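Local coordinates for Two-component insecticidal protein 16 kDa unit (Alcaligenes faecalis, PDB 5V3S), which is the 16 kDa aegerolysin-family unit of a two-component insecticidal toxin that kills corn rootworm, probably by acting on gut-cell membranes together with its partner protein, at residues 95-100 against 138-143; 44-49 against 68-73; 38-43 against 82-87; 30-35 against 60-65. All blocks are in the same frame, centred on the assembly; numbering follows the deposited sequence.

Interaction 1 (95-100 against 138-143); sequences LVFEYY and IFITVV
Phe97 drives its ring between Ile140 and Val142, the central meeting of two strands that belong to different sheets. The ring projects toward the other strand from a CG placed between the backbone N and the carbonyl carbon (chi1 72°), and its leading corner does the touching. Val142 CG2 lies at the ring edge, close to the plane, 3.6 Å from Phe97 CE2. The same CE2 is 3.8 Å from Ile140 CG2, while Ile140 CD1, at the end of a fully extended arm, reaches Phe97 CZ at 4.0 Å, so both branches of this isoleucine attend to one ring. Beside it, Val96 CG1 meets Val142 CG1 at 4.1 Å, methyl to methyl. Val96 and Phe97 together face Leu89 in a classic beta bulge, which lets these consecutive residues both turn inward. Farther along, the Tyr99 ring points toward the second strand with CG trans to the main-chain N (chi1 -174°), and its OH comes 3.5 Å from Ile138 CD1. The hydroxyl lies against the methyls of Ile138, and a hydrogen bond to Asp111 satisfies it. Ile22 of strand 19-27 packs against Tyr99, Ile138 and Ile140. The strand axes run nearly antiparallel, 169° apart and 9.7 Å at closest approach, a spacing filled by side chains: the face-to-face core of a beta sandwich, as expected of an aegerolysin.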
loop_
_atom_site.group_PDB
_atom_site.type_symbol
_atom_site.label_atom_id
_atom_site.label_comp_id
_atom_site.label_asym_id
_atom_site.label_seq_id
_atom_site.Cartn_x
_atom_site.Cartn_y
_atom_site.Cartn_z
ATOM N N LEU A 95 -9.034 -12.450 -4.806
ATOM C CA LEU A 95 -8.753 -11.126 -4.194
ATOM C C LEU A 95 -8.557 -11.324 -2.668
ATOM O O LEU A 95 -9.466 -11.812 -1.994
ATOM C CB LEU A 95 -9.932 -10.202 -4.475
ATOM C CG LEU A 95 -9.803 -8.773 -3.866
ATOM C CD1 LEU A 95 -8.618 -8.031 -4.361
ATOM C CD2 LEU A 95 -11.099 -8.042 -4.213
ATOM N N VAL A 96 -7.385 -10.912 -2.131
ATOM C CA VAL A 96 -7.051 -11.075 -0.749
ATOM C C VAL A 96 -7.418 -9.797 0.043
ATOM O O VAL A 96 -8.128 -9.912 1.053
ATOM C CB VAL A 96 -5.589 -11.437 -0.638
ATOM C CG1 VAL A 96 -5.142 -11.502 0.822
ATOM C CG2 VAL A 96 -5.392 -12.758 -1.417
ATOM N N PHE A 97 -6.992 -8.638 -0.426
ATOM C CA PHE A 97 -7.363 -7.304 0.227
ATOM C C PHE A 97 -7.387 -6.147 -0.749
ATOM O O PHE A 97 -6.889 -6.204 -1.849
ATOM C CB PHE A 97 -6.533 -6.913 1.455
ATOM C CG PHE A 97 -5.085 -6.491 1.192
ATOM C CD1 PHE A 97 -4.749 -5.271 0.686
ATOM C CD2 PHE A 97 -4.014 -7.333 1.540
ATOM C CE1 PHE A 97 -3.419 -4.886 0.517
ATOM C CE2 PHE A 97 -2.717 -6.965 1.369
ATOM C CZ PHE A 97 -2.401 -5.723 0.835
ATOM N N GLU A 98 -8.097 -5.126 -0.338
ATOM C CA GLU A 98 -8.156 -3.841 -1.020
ATOM C C GLU A 98 -7.671 -2.847 0.017
ATOM O O GLU A 98 -8.015 -2.964 1.235
ATOM C CB GLU A 98 -9.561 -3.512 -1.459
ATOM C CG GLU A 98 -10.043 -4.427 -2.599
ATOM C CD GLU A 98 -11.547 -4.370 -2.785
ATOM O OE1 GLU A 98 -12.326 -4.124 -1.835
ATOM O OE2 GLU A 98 -11.917 -4.491 -3.905
ATOM N N TYR A 99 -6.743 -1.968 -0.416
ATOM C CA TYR A 99 -6.282 -0.931 0.471
ATOM C C TYR A 99 -6.550 0.471 -0.140
ATOM O O TYR A 99 -6.524 0.624 -1.355
ATOM C CB TYR A 99 -4.790 -1.122 0.771
ATOM C CG TYR A 99 -4.283 -0.151 1.806
ATOM C CD1 TYR A 99 -4.783 -0.196 3.149
ATOM C CD2 TYR A 99 -3.389 0.845 1.442
ATOM C CE1 TYR A 99 -4.313 0.733 4.093
ATOM C CE2 TYR A 99 -2.897 1.708 2.361
ATOM C CZ TYR A 99 -3.379 1.667 3.678
ATOM O OH TYR A 99 -2.894 2.638 4.530
ATOM N N TYR A 100 -6.772 1.470 0.710
ATOM C CA TYR A 100 -7.092 2.862 0.244
ATOM C C TYR A 100 -6.615 3.810 1.279
ATOM O O TYR A 100 -6.649 3.498 2.490
ATOM C CB TYR A 100 -8.640 3.044 0.010
ATOM C CG TYR A 100 -9.124 4.502 -0.086
ATOM C CD1 TYR A 100 -8.952 5.202 -1.245
ATOM C CD2 TYR A 100 -9.659 5.200 1.029
ATOM C CE1 TYR A 100 -9.267 6.540 -1.368
ATOM C CE2 TYR A 100 -10.028 6.544 0.908
ATOM C CZ TYR A 100 -9.834 7.194 -0.329
ATOM O OH TYR A 100 -10.157 8.495 -0.519
ATOM N N ILE A 138 3.858 2.261 6.682
ATOM C CA ILE A 138 2.742 1.357 6.966
ATOM C C ILE A 138 3.271 -0.020 6.514
ATOM O O ILE A 138 3.976 -0.090 5.513
ATOM C CB ILE A 138 1.481 1.685 6.057
ATOM C CG1 ILE A 138 1.028 3.182 6.203
ATOM C CG2 ILE A 138 0.327 0.745 6.306
ATOM C CD1 ILE A 138 0.361 3.803 4.984
ATOM N N PHE A 139 2.841 -1.061 7.203
ATOM C CA PHE A 139 3.317 -2.436 7.066
ATOM C C PHE A 139 2.089 -3.301 7.012
ATOM O O PHE A 139 1.261 -3.245 7.876
ATOM C CB PHE A 139 4.149 -2.758 8.318
ATOM C CG PHE A 139 4.781 -4.133 8.395
ATOM C CD1 PHE A 139 5.395 -4.744 7.320
ATOM C CD2 PHE A 139 4.898 -4.750 9.646
ATOM C CE1 PHE A 139 6.052 -5.970 7.460
ATOM C CE2 PHE A 139 5.536 -5.971 9.796
ATOM C CZ PHE A 139 6.152 -6.567 8.711
ATOM N N ILE A 140 1.968 -4.137 5.959
ATOM C CA ILE A 140 0.918 -5.184 5.904
ATOM C C ILE A 140 1.619 -6.553 5.719
ATOM O O ILE A 140 2.435 -6.647 4.890
ATOM C CB ILE A 140 -0.078 -4.939 4.774
ATOM C CG1 ILE A 140 -0.700 -3.525 4.922
ATOM C CG2 ILE A 140 -1.137 -6.064 4.744
ATOM C CD1 ILE A 140 -1.707 -3.216 3.838
ATOM N N THR A 141 1.305 -7.498 6.567
ATOM C CA THR A 141 1.673 -8.879 6.487
ATOM C C THR A 141 0.470 -9.658 5.979
ATOM O O THR A 141 -0.728 -9.443 6.323
ATOM C CB THR A 141 2.283 -9.429 7.821
ATOM O OG1 THR A 141 1.340 -9.200 8.925
ATOM C CG2 THR A 141 3.629 -8.694 8.176
ATOM N N VAL A 142 0.801 -10.651 5.146
ATOM C CA VAL A 142 -0.167 -11.473 4.607
ATOM C C VAL A 142 0.373 -12.933 4.723
ATOM O O VAL A 142 1.423 -13.194 4.264
ATOM C CB VAL A 142 -0.443 -11.115 3.172
ATOM C CG1 VAL A 142 -1.574 -11.988 2.728
ATOM C CG2 VAL A 142 -0.824 -9.605 2.987
ATOM N N VAL A 143 -0.363 -13.775 5.392
ATOM C CA VAL A 143 0.005 -15.176 5.593
ATOM C C VAL A 143 -1.117 -16.007 5.050
ATOM O O VAL A 143 -2.232 -15.937 5.545
ATOM C CB VAL A 143 0.230 -15.526 7.098
ATOM C CG1 VAL A 143 0.554 -17.021 7.247
ATOM C CG2 VAL A 143 1.353 -14.689 7.663
#

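Interaction 2 (44-49 against 68-73); sequences HVPGDK and SYTIAS
His44 sets its imidazole against the methyl of Ala72, and the side chain is best followed outward from CB. Its CG sits between the main-chain N and C (chi1 65°), which folds the ring back over its own turn. ND1 comes first: it donates to Val45 O at 2.8 Å, approaching from above the carbonyl plane, while Asp48 N reaches the same oxygen from the opposite face and closes the type II turn of residues 45-48. Next, CE1 lies 3.5 Å from Ala72 CB, the nearest ring atom to that methyl. The methyl stands over one face in a CH-pi contact, 27° off the ring normal, and Lys49 CA covers the other face, so the imidazole is sandwiched. CD2 passes Ser73 CA. At the tip, His44 NE2 is 3.0 Å from the oxygen of a water lying in the ring plane. That water donates in turn to Ser73 O. With both nitrogens engaged and both faces covered, the ring's rotation is well defined. In the backbone, His44 N donates to Ala72 O at 3.1 Å, while a second water bridges His44 O and Ala72 N. Pro46 leans on the residue two before Ala72, its CG 3.8 Å from Thr70 CG2; Thr70 OG1 bonds to Thr23. This is a type II beta turn following strand 40-44 and folding over strand 68-74, its neighbour in the mixed sheet.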
loop_
_atom_site.group_PDB
_atom_site.type_symbol
_atom_site.label_atom_id
_atom_site.label_comp_id
_atom_site.label_asym_id
_atom_site.label_seq_id
_atom_site.Cartn_x
_atom_site.Cartn_y
_atom_site.Cartn_z
ATOM N N HIS A 44 6.358 6.811 -6.512
ATOM C CA HIS A 44 7.788 6.930 -6.697
ATOM C C HIS A 44 8.555 5.775 -6.033
ATOM O O HIS A 44 8.068 5.040 -5.112
ATOM C CB HIS A 44 8.358 8.293 -6.183
ATOM C CG HIS A 44 8.223 8.447 -4.720
ATOM N ND1 HIS A 44 9.163 7.920 -3.842
ATOM C CD2 HIS A 44 7.242 8.946 -3.960
ATOM C CE1 HIS A 44 8.765 8.128 -2.615
ATOM N NE2 HIS A 44 7.596 8.734 -2.656
ATOM N N VAL A 45 9.784 5.674 -6.510
ATOM C CA VAL A 45 10.714 4.629 -6.067
ATOM C C VAL A 45 10.910 4.877 -4.590
ATOM O O VAL A 45 11.160 6.031 -4.167
ATOM C CB VAL A 45 12.083 4.649 -6.857
ATOM C CG1 VAL A 45 13.087 3.692 -6.215
ATOM C CG2 VAL A 45 11.872 4.313 -8.318
ATOM N N PRO A 46 10.734 3.845 -3.768
ATOM C CA PRO A 46 10.882 4.042 -2.359
ATOM C C PRO A 46 12.287 4.569 -1.998
ATOM O O PRO A 46 13.320 4.114 -2.515
ATOM C CB PRO A 46 10.577 2.664 -1.763
ATOM C CG PRO A 46 9.833 1.969 -2.850
ATOM C CD PRO A 46 10.446 2.427 -4.111
ATOM N N GLY A 47 12.273 5.588 -1.150
ATOM C CA GLY A 47 13.484 6.310 -0.782
ATOM C C GLY A 47 13.919 7.445 -1.690
ATOM O O GLY A 47 14.935 8.097 -1.411
ATOM N N ASP A 48 13.225 7.698 -2.786
ATOM C CA ASP A 48 13.639 8.745 -3.700
ATOM C C ASP A 48 12.437 9.361 -4.329
ATOM O O ASP A 48 12.017 8.966 -5.364
ATOM C CB ASP A 48 14.579 8.241 -4.780
ATOM C CG ASP A 48 15.132 9.322 -5.615
ATOM O OD1 ASP A 48 14.733 10.512 -5.531
ATOM O OD2 ASP A 48 16.039 8.995 -6.384
ATOM N N LYS A 49 11.893 10.313 -3.606
ATOM C CA LYS A 49 10.721 11.066 -4.027
ATOM C C LYS A 49 10.872 11.787 -5.363
ATOM O O LYS A 49 9.859 12.141 -5.966
ATOM C CB LYS A 49 10.287 12.018 -2.921
ATOM C CG LYS A 49 9.860 11.347 -1.605
ATOM C CD LYS A 49 9.404 12.405 -0.603
ATOM C CE LYS A 49 9.318 11.879 0.828
ATOM N NZ LYS A 49 9.009 12.916 1.864
ATOM N N SER A 68 9.170 -9.071 0.577
ATOM C CA SER A 68 8.237 -7.948 0.629
ATOM C C SER A 68 8.397 -7.067 -0.636
ATOM O O SER A 68 9.351 -7.167 -1.418
ATOM C CB SER A 68 8.480 -7.095 1.848
ATOM O OG SER A 68 9.786 -6.466 1.829
ATOM N N TYR A 69 7.479 -6.142 -0.754
ATOM C CA TYR A 69 7.578 -5.097 -1.830
ATOM C C TYR A 69 6.985 -3.825 -1.230
ATOM O O TYR A 69 6.068 -3.939 -0.417
ATOM C CB TYR A 69 6.714 -5.533 -2.971
ATOM C CG TYR A 69 6.535 -4.512 -4.057
ATOM C CD1 TYR A 69 7.584 -4.185 -4.951
ATOM C CD2 TYR A 69 5.276 -3.908 -4.267
ATOM C CE1 TYR A 69 7.367 -3.276 -6.038
ATOM C CE2 TYR A 69 5.069 -3.037 -5.369
ATOM C CZ TYR A 69 6.112 -2.694 -6.199
ATOM O OH TYR A 69 5.897 -1.791 -7.231
ATOM N N THR A 70 7.556 -2.662 -1.598
ATOM C CA THR A 70 7.115 -1.396 -1.037
ATOM C C THR A 70 6.607 -0.529 -2.145
ATOM O O THR A 70 7.251 -0.421 -3.241
ATOM C CB THR A 70 8.318 -0.731 -0.328
ATOM O OG1 THR A 70 8.746 -1.598 0.734
ATOM C CG2 THR A 70 7.960 0.604 0.202
ATOM N N ILE A 71 5.502 0.119 -1.830
ATOM C CA ILE A 71 4.875 1.144 -2.667
ATOM C C ILE A 71 5.114 2.488 -1.897
ATOM O O ILE A 71 4.949 2.584 -0.667
ATOM C CB ILE A 71 3.408 0.828 -2.860
ATOM C CG1 ILE A 71 3.212 -0.374 -3.747
ATOM C CG2 ILE A 71 2.623 2.003 -3.390
ATOM C CD1 ILE A 71 1.851 -1.012 -3.703
ATOM N N ALA A 72 5.346 3.537 -2.640
ATOM C CA ALA A 72 5.590 4.830 -1.984
ATOM C C ALA A 72 4.908 5.904 -2.769
ATOM O O ALA A 72 4.936 5.870 -3.976
ATOM C CB ALA A 72 7.064 5.091 -1.954
ATOM N N SER A 73 4.298 6.850 -2.102
ATOM C CA SER A 73 3.659 7.917 -2.819
ATOM C C SER A 73 3.776 9.149 -1.956
ATOM O O SER A 73 3.748 9.023 -0.801
ATOM C CB SER A 73 2.210 7.536 -2.914
ATOM O OG SER A 73 1.451 8.496 -3.562
HETATM O O HOH W 1 5.919 3.237 -5.427
HETATM O O HOH W 2 6.750 8.552 0.203
#

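Interaction 3 (38-43 against 82-87); sequences LRWGKF and GTEGGF
Glu84 reaches out between Arg39 and Trp40, and its carboxylate is turned quite differently toward each. Against the indole it lies almost flat, the two planes only 5° apart, with OE1 at the ring edge 3.2 Å from Trp40 CD1. Against the guanidinium it is nearly perpendicular, at 89°. Arg39 NH1 points one of its in-plane hydrogens at Glu84 OE2, 3.1 Å away, but approaches from above the carboxylate plane. An extended glutamate chain, with CG opposite the main-chain N (chi1 169°), carries the acid out to this meeting. A water completes the link, accepting from Trp40 NE1 and donating to Glu84 OE1 at 2.7 Å. Underneath, Arg39 and Trp40 form a classic beta bulge opposite Glu84: Glu84 O takes a bond from Arg39 N at 2.8 Å and a weak, longer one from Trp40 N, and Glu84 N returns one to Trp40 O at 3.0 Å. Here the chain turns the corner from one sheet to the other. On the inner side, Leu38 CD2 lies 3.7 Å from Thr83 OG1, close over Gly85, which has no side chain to obstruct it; Thr83 OG1 itself bonds to Ser73. Tyr100 OH also approaches Glu84 OE2, but modelled so short that its details are doubtful. Arg39 and the water together probably favour the charged form of the carboxylate at this partly exposed corner between the sheets.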
loop_
_atom_site.group_PDB
_atom_site.type_symbol
_atom_site.label_atom_id
_atom_site.label_comp_id
_atom_site.label_asym_id
_atom_site.label_seq_id
_atom_site.Cartn_x
_atom_site.Cartn_y
_atom_site.Cartn_z
ATOM N N LEU A 38 -4.094 6.459 -8.376
ATOM C CA LEU A 38 -4.005 7.625 -7.562
ATOM C C LEU A 38 -5.007 8.588 -8.118
ATOM O O LEU A 38 -5.136 8.752 -9.321
ATOM C CB LEU A 38 -2.602 8.317 -7.556
ATOM C CG LEU A 38 -1.370 7.664 -6.927
ATOM C CD1 LEU A 38 -0.083 8.293 -7.379
ATOM C CD2 LEU A 38 -1.413 7.633 -5.434
ATOM N N ARG A 39 -5.585 9.323 -7.185
ATOM C CA ARG A 39 -6.378 10.525 -7.475
ATOM C C ARG A 39 -5.592 11.795 -7.217
ATOM O O ARG A 39 -5.792 12.790 -7.909
ATOM C CB ARG A 39 -7.569 10.532 -6.571
ATOM C CG ARG A 39 -8.671 9.608 -6.976
ATOM C CD ARG A 39 -9.705 9.564 -5.832
ATOM N NE ARG A 39 -10.885 8.795 -6.234
ATOM C CZ ARG A 39 -11.931 8.523 -5.453
ATOM N NH1 ARG A 39 -11.988 8.943 -4.152
ATOM N NH2 ARG A 39 -12.932 7.863 -5.994
ATOM N N TRP A 40 -4.700 11.776 -6.261
ATOM C CA TRP A 40 -3.785 12.901 -5.987
ATOM C C TRP A 40 -2.409 12.368 -5.681
ATOM O O TRP A 40 -2.276 11.280 -5.062
ATOM C CB TRP A 40 -4.268 13.684 -4.790
ATOM C CG TRP A 40 -5.557 14.343 -5.014
ATOM C CD1 TRP A 40 -6.770 13.878 -4.669
ATOM C CD2 TRP A 40 -5.782 15.639 -5.640
ATOM N NE1 TRP A 40 -7.751 14.761 -5.042
ATOM C CE2 TRP A 40 -7.177 15.856 -5.636
ATOM C CE3 TRP A 40 -4.943 16.604 -6.198
ATOM C CZ2 TRP A 40 -7.771 17.003 -6.189
ATOM C CZ3 TRP A 40 -5.534 17.803 -6.736
ATOM C CH2 TRP A 40 -6.940 17.968 -6.722
ATOM N N GLY A 41 -1.407 13.152 -6.055
ATOM C CA GLY A 41 -0.026 12.880 -5.853
ATOM C C GLY A 41 0.610 12.001 -6.884
ATOM O O GLY A 41 0.085 11.801 -7.999
ATOM N N LYS A 42 1.748 11.431 -6.516
ATOM C CA LYS A 42 2.497 10.583 -7.398
ATOM C C LYS A 42 3.054 9.346 -6.679
ATOM O O LYS A 42 3.159 9.338 -5.471
ATOM C CB LYS A 42 3.693 11.366 -8.004
ATOM C CG LYS A 42 4.705 11.816 -6.964
ATOM C CD LYS A 42 5.846 12.662 -7.631
ATOM C CE LYS A 42 6.874 13.132 -6.584
ATOM N NZ LYS A 42 7.957 13.894 -7.295
ATOM N N PHE A 43 3.303 8.293 -7.427
ATOM C CA PHE A 43 4.023 7.166 -6.941
ATOM C C PHE A 43 5.477 7.440 -7.270
ATOM O O PHE A 43 5.781 8.179 -8.211
ATOM C CB PHE A 43 3.584 5.851 -7.636
ATOM C CG PHE A 43 2.230 5.275 -7.144
ATOM C CD1 PHE A 43 2.058 4.897 -5.862
ATOM C CD2 PHE A 43 1.234 5.015 -8.046
ATOM C CE1 PHE A 43 0.867 4.373 -5.425
ATOM C CE2 PHE A 43 0.042 4.456 -7.644
ATOM C CZ PHE A 43 -0.136 4.138 -6.316
ATOM N N GLY A 82 -1.556 16.464 -1.568
ATOM C CA GLY A 82 -1.057 15.284 -0.896
ATOM C C GLY A 82 -1.129 14.040 -1.780
ATOM O O GLY A 82 -0.797 14.097 -2.972
ATOM N N THR A 83 -1.458 12.908 -1.154
ATOM C CA THR A 83 -1.633 11.641 -1.871
ATOM C C THR A 83 -2.953 10.988 -1.475
ATOM O O THR A 83 -3.373 11.001 -0.311
ATOM C CB THR A 83 -0.400 10.695 -1.744
ATOM O OG1 THR A 83 -0.688 9.440 -2.337
ATOM C CG2 THR A 83 0.002 10.473 -0.317
ATOM N N GLU A 84 -3.620 10.434 -2.462
ATOM C CA GLU A 84 -4.889 9.732 -2.292
ATOM C C GLU A 84 -4.913 8.654 -3.359
ATOM O O GLU A 84 -4.793 8.918 -4.547
ATOM C CB GLU A 84 -6.148 10.603 -2.294
ATOM C CG GLU A 84 -7.432 9.759 -2.370
ATOM C CD GLU A 84 -8.701 10.597 -2.544
ATOM O OE1 GLU A 84 -8.552 11.732 -3.041
ATOM O OE2 GLU A 84 -9.811 10.121 -2.204
ATOM N N GLY A 85 -5.101 7.416 -2.908
ATOM C CA GLY A 85 -5.047 6.293 -3.886
ATOM C C GLY A 85 -5.356 4.976 -3.201
ATOM O O GLY A 85 -5.770 4.923 -2.012
ATOM N N GLY A 86 -5.009 3.892 -3.929
ATOM C CA GLY A 86 -5.241 2.540 -3.436
ATOM C C GLY A 86 -4.648 1.487 -4.362
ATOM O O GLY A 86 -4.113 1.769 -5.465
ATOM N N PHE A 87 -4.777 0.217 -3.915
ATOM C CA PHE A 87 -4.341 -0.936 -4.694
ATOM C C PHE A 87 -4.945 -2.158 -4.050
ATOM O O PHE A 87 -5.397 -2.114 -2.903
ATOM C CB PHE A 87 -2.800 -1.107 -4.770
ATOM C CG PHE A 87 -2.134 -1.348 -3.444
ATOM C CD1 PHE A 87 -1.811 -0.258 -2.610
ATOM C CD2 PHE A 87 -1.885 -2.687 -2.969
ATOM C CE1 PHE A 87 -1.240 -0.480 -1.403
ATOM C CE2 PHE A 87 -1.274 -2.887 -1.706
ATOM C CZ PHE A 87 -0.982 -1.749 -0.941
HETATM O O HOH W 3 -10.276 13.013 -4.600
#

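Interaction 4 (30-35 against 60-65); sequences NFKVEG and GTIIKD
Phe31 and Ile63 pair through two backbone bonds, with Ile63 N donating to Phe31 O at 2.7 Å and Phe31 N to Ile63 O at 2.9 Å. Beyond the strand pair, backbone bonds go on into the loop: Val33 N reaches Thr61 O, and Gly60 N reaches Val33 O at 2.7 Å. At the other end a side chain takes over: Asn30 OD1 accepts from Asp65 N at 3.0 Å, the donor lying in the amide carbonyl plane. Asn30 CG, trans to its carbonyl carbon (chi1 -49°), carries the amide onward to Asp65, one bond beyond the backbone pairs. Strand 62-63 thus joins antiparallel to strand 31-38 as an edge strand of the five-stranded sheet, within the beta sandwich of this aegerolysin. On the outward face, Ile62 spreads its branches: CD1 lies 3.7 Å from Lys32 CB, and CG2 lies 3.9 Å from Asn30 CB. Lys32 bends at chi3 toward Glu34, making a long ion pair within its own strand. Glu34 OE2 sits 3.3 Å from Gly60 CA. On the inward face, Val33 CG2 touches Ile63 CD1 at 4.1 Å, and Ile63 continues onto Ile24 and Val26 of strand 19-27, in the opposing sheet.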
loop_
_atom_site.group_PDB
_atom_site.type_symbol
_atom_site.label_atom_id
_atom_site.label_comp_id
_atom_site.label_asym_id
_atom_site.label_seq_id
_atom_site.Cartn_x
_atom_site.Cartn_y
_atom_site.Cartn_z
ATOM N N ASN A 30 2.820 -16.850 -3.552
ATOM C CA ASN A 30 3.277 -15.614 -4.236
ATOM C C ASN A 30 2.023 -14.849 -4.566
ATOM O O ASN A 30 1.051 -15.441 -4.956
ATOM C CB ASN A 30 3.992 -15.906 -5.508
ATOM C CG ASN A 30 5.048 -16.980 -5.299
ATOM O OD1 ASN A 30 5.811 -16.927 -4.332
ATOM N ND2 ASN A 30 5.072 -17.941 -6.198
ATOM N N PHE A 31 2.067 -13.518 -4.337
ATOM C CA PHE A 31 0.913 -12.674 -4.475
ATOM C C PHE A 31 1.245 -11.594 -5.498
ATOM O O PHE A 31 2.419 -11.395 -5.797
ATOM C CB PHE A 31 0.622 -11.956 -3.103
ATOM C CG PHE A 31 0.213 -12.900 -1.998
ATOM C CD1 PHE A 31 1.144 -13.676 -1.335
ATOM C CD2 PHE A 31 -1.090 -12.972 -1.584
ATOM C CE1 PHE A 31 0.750 -14.473 -0.226
ATOM C CE2 PHE A 31 -1.505 -13.791 -0.552
ATOM C CZ PHE A 31 -0.562 -14.563 0.130
ATOM N N LYS A 32 0.185 -10.962 -6.020
ATOM C CA LYS A 32 0.243 -10.024 -7.147
ATOM C C LYS A 32 -0.458 -8.724 -6.777
ATOM O O LYS A 32 -1.666 -8.790 -6.360
ATOM C CB LYS A 32 -0.437 -10.618 -8.353
ATOM C CG LYS A 32 -0.373 -9.781 -9.632
ATOM C CD LYS A 32 -1.127 -10.493 -10.765
ATOM C CE LYS A 32 -2.631 -10.720 -10.476
ATOM N NZ LYS A 32 -3.458 -11.134 -11.686
ATOM N N VAL A 33 0.248 -7.598 -6.993
ATOM C CA VAL A 33 -0.403 -6.263 -6.871
ATOM C C VAL A 33 -1.200 -5.951 -8.130
ATOM O O VAL A 33 -0.705 -6.074 -9.252
ATOM C CB VAL A 33 0.616 -5.164 -6.539
ATOM C CG1 VAL A 33 -0.118 -3.873 -6.358
ATOM C CG2 VAL A 33 1.524 -5.516 -5.326
ATOM N N GLU A 34 -2.455 -5.489 -7.997
ATOM C CA GLU A 34 -3.186 -5.023 -9.170
ATOM C C GLU A 34 -4.083 -3.887 -8.690
ATOM O O GLU A 34 -4.276 -3.654 -7.485
ATOM C CB GLU A 34 -4.065 -6.112 -9.782
ATOM C CG GLU A 34 -3.395 -7.255 -10.408
ATOM C CD GLU A 34 -2.655 -6.959 -11.681
ATOM O OE1 GLU A 34 -2.871 -5.959 -12.415
ATOM O OE2 GLU A 34 -1.763 -7.805 -11.948
ATOM N N GLY A 35 -4.625 -3.167 -9.659
ATOM C CA GLY A 35 -5.606 -2.165 -9.334
ATOM C C GLY A 35 -5.024 -0.857 -8.741
ATOM O O GLY A 35 -5.778 -0.025 -8.184
ATOM N N GLY A 60 0.713 -5.680 -11.524
ATOM C CA GLY A 60 1.355 -6.875 -12.022
ATOM C C GLY A 60 2.562 -7.380 -11.286
ATOM O O GLY A 60 3.053 -8.544 -11.542
ATOM N N THR A 61 3.031 -6.599 -10.333
ATOM C CA THR A 61 4.201 -6.926 -9.513
ATOM C C THR A 61 3.902 -8.214 -8.732
ATOM O O THR A 61 2.936 -8.304 -8.003
ATOM C CB THR A 61 4.550 -5.779 -8.540
ATOM O OG1 THR A 61 5.028 -4.698 -9.303
ATOM C CG2 THR A 61 5.753 -6.138 -7.596
ATOM N N ILE A 62 4.788 -9.183 -8.803
ATOM C CA ILE A 62 4.605 -10.358 -7.979
ATOM C C ILE A 62 5.467 -10.209 -6.731
ATOM O O ILE A 62 6.601 -9.956 -6.901
ATOM C CB ILE A 62 5.013 -11.634 -8.792
ATOM C CG1 ILE A 62 4.102 -11.793 -10.034
ATOM C CG2 ILE A 62 4.974 -12.910 -7.875
ATOM C CD1 ILE A 62 2.670 -12.033 -9.737
ATOM N N ILE A 63 4.877 -10.439 -5.527
ATOM C CA ILE A 63 5.572 -10.566 -4.276
ATOM C C ILE A 63 5.737 -12.031 -3.979
ATOM O O ILE A 63 4.804 -12.729 -3.689
ATOM C CB ILE A 63 4.852 -9.900 -3.112
ATOM C CG1 ILE A 63 4.411 -8.473 -3.512
ATOM C CG2 ILE A 63 5.766 -9.792 -1.878
ATOM C CD1 ILE A 63 3.562 -7.811 -2.551
ATOM N N LYS A 64 6.977 -12.473 -4.002
ATOM C CA LYS A 64 7.263 -13.896 -3.693
ATOM C C LYS A 64 7.205 -14.268 -2.230
ATOM O O LYS A 64 7.490 -13.489 -1.350
ATOM C CB LYS A 64 8.609 -14.242 -4.256
ATOM C CG LYS A 64 8.513 -14.260 -5.763
ATOM C CD LYS A 64 9.880 -14.367 -6.405
ATOM C CE LYS A 64 10.232 -15.819 -6.498
ATOM N NZ LYS A 64 11.719 -15.978 -6.742
ATOM N N ASP A 65 6.934 -15.537 -1.972
ATOM C CA ASP A 65 6.939 -16.061 -0.655
ATOM C C ASP A 65 8.149 -15.651 0.139
ATOM O O ASP A 65 9.254 -15.909 -0.305
ATOM C CB ASP A 65 6.882 -17.620 -0.760
ATOM C CG ASP A 65 6.386 -18.288 0.457
ATOM O OD1 ASP A 65 6.378 -17.808 1.597
ATOM O OD2 ASP A 65 5.972 -19.465 0.300
#

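Overall arrangement
The four contacts sample both sheets of one sandwich. Interaction 4 lies within the five-stranded sheet and interaction 2 within the mixed sheet; interaction 1 spans the core between them, and interaction 3 sits where the chain passes from strand 31-38 to strand 40-44. Separations between centres range from about 11 Å (interactions 1 and 4) to about 19 Å (3 and 4). Phe31 packs on Val96 and Val142, joining 4 to 1, while Tyr69 links 2 to Thr61 and Ile63 of 4. Along the chain, interaction 2 falls between the segments of 3, interaction 4 alternates with both, and interaction 1 comes last. Early strand 19-27 lies beside late strand 136-144 in the mixed sheet, tying the chain into one compact unit.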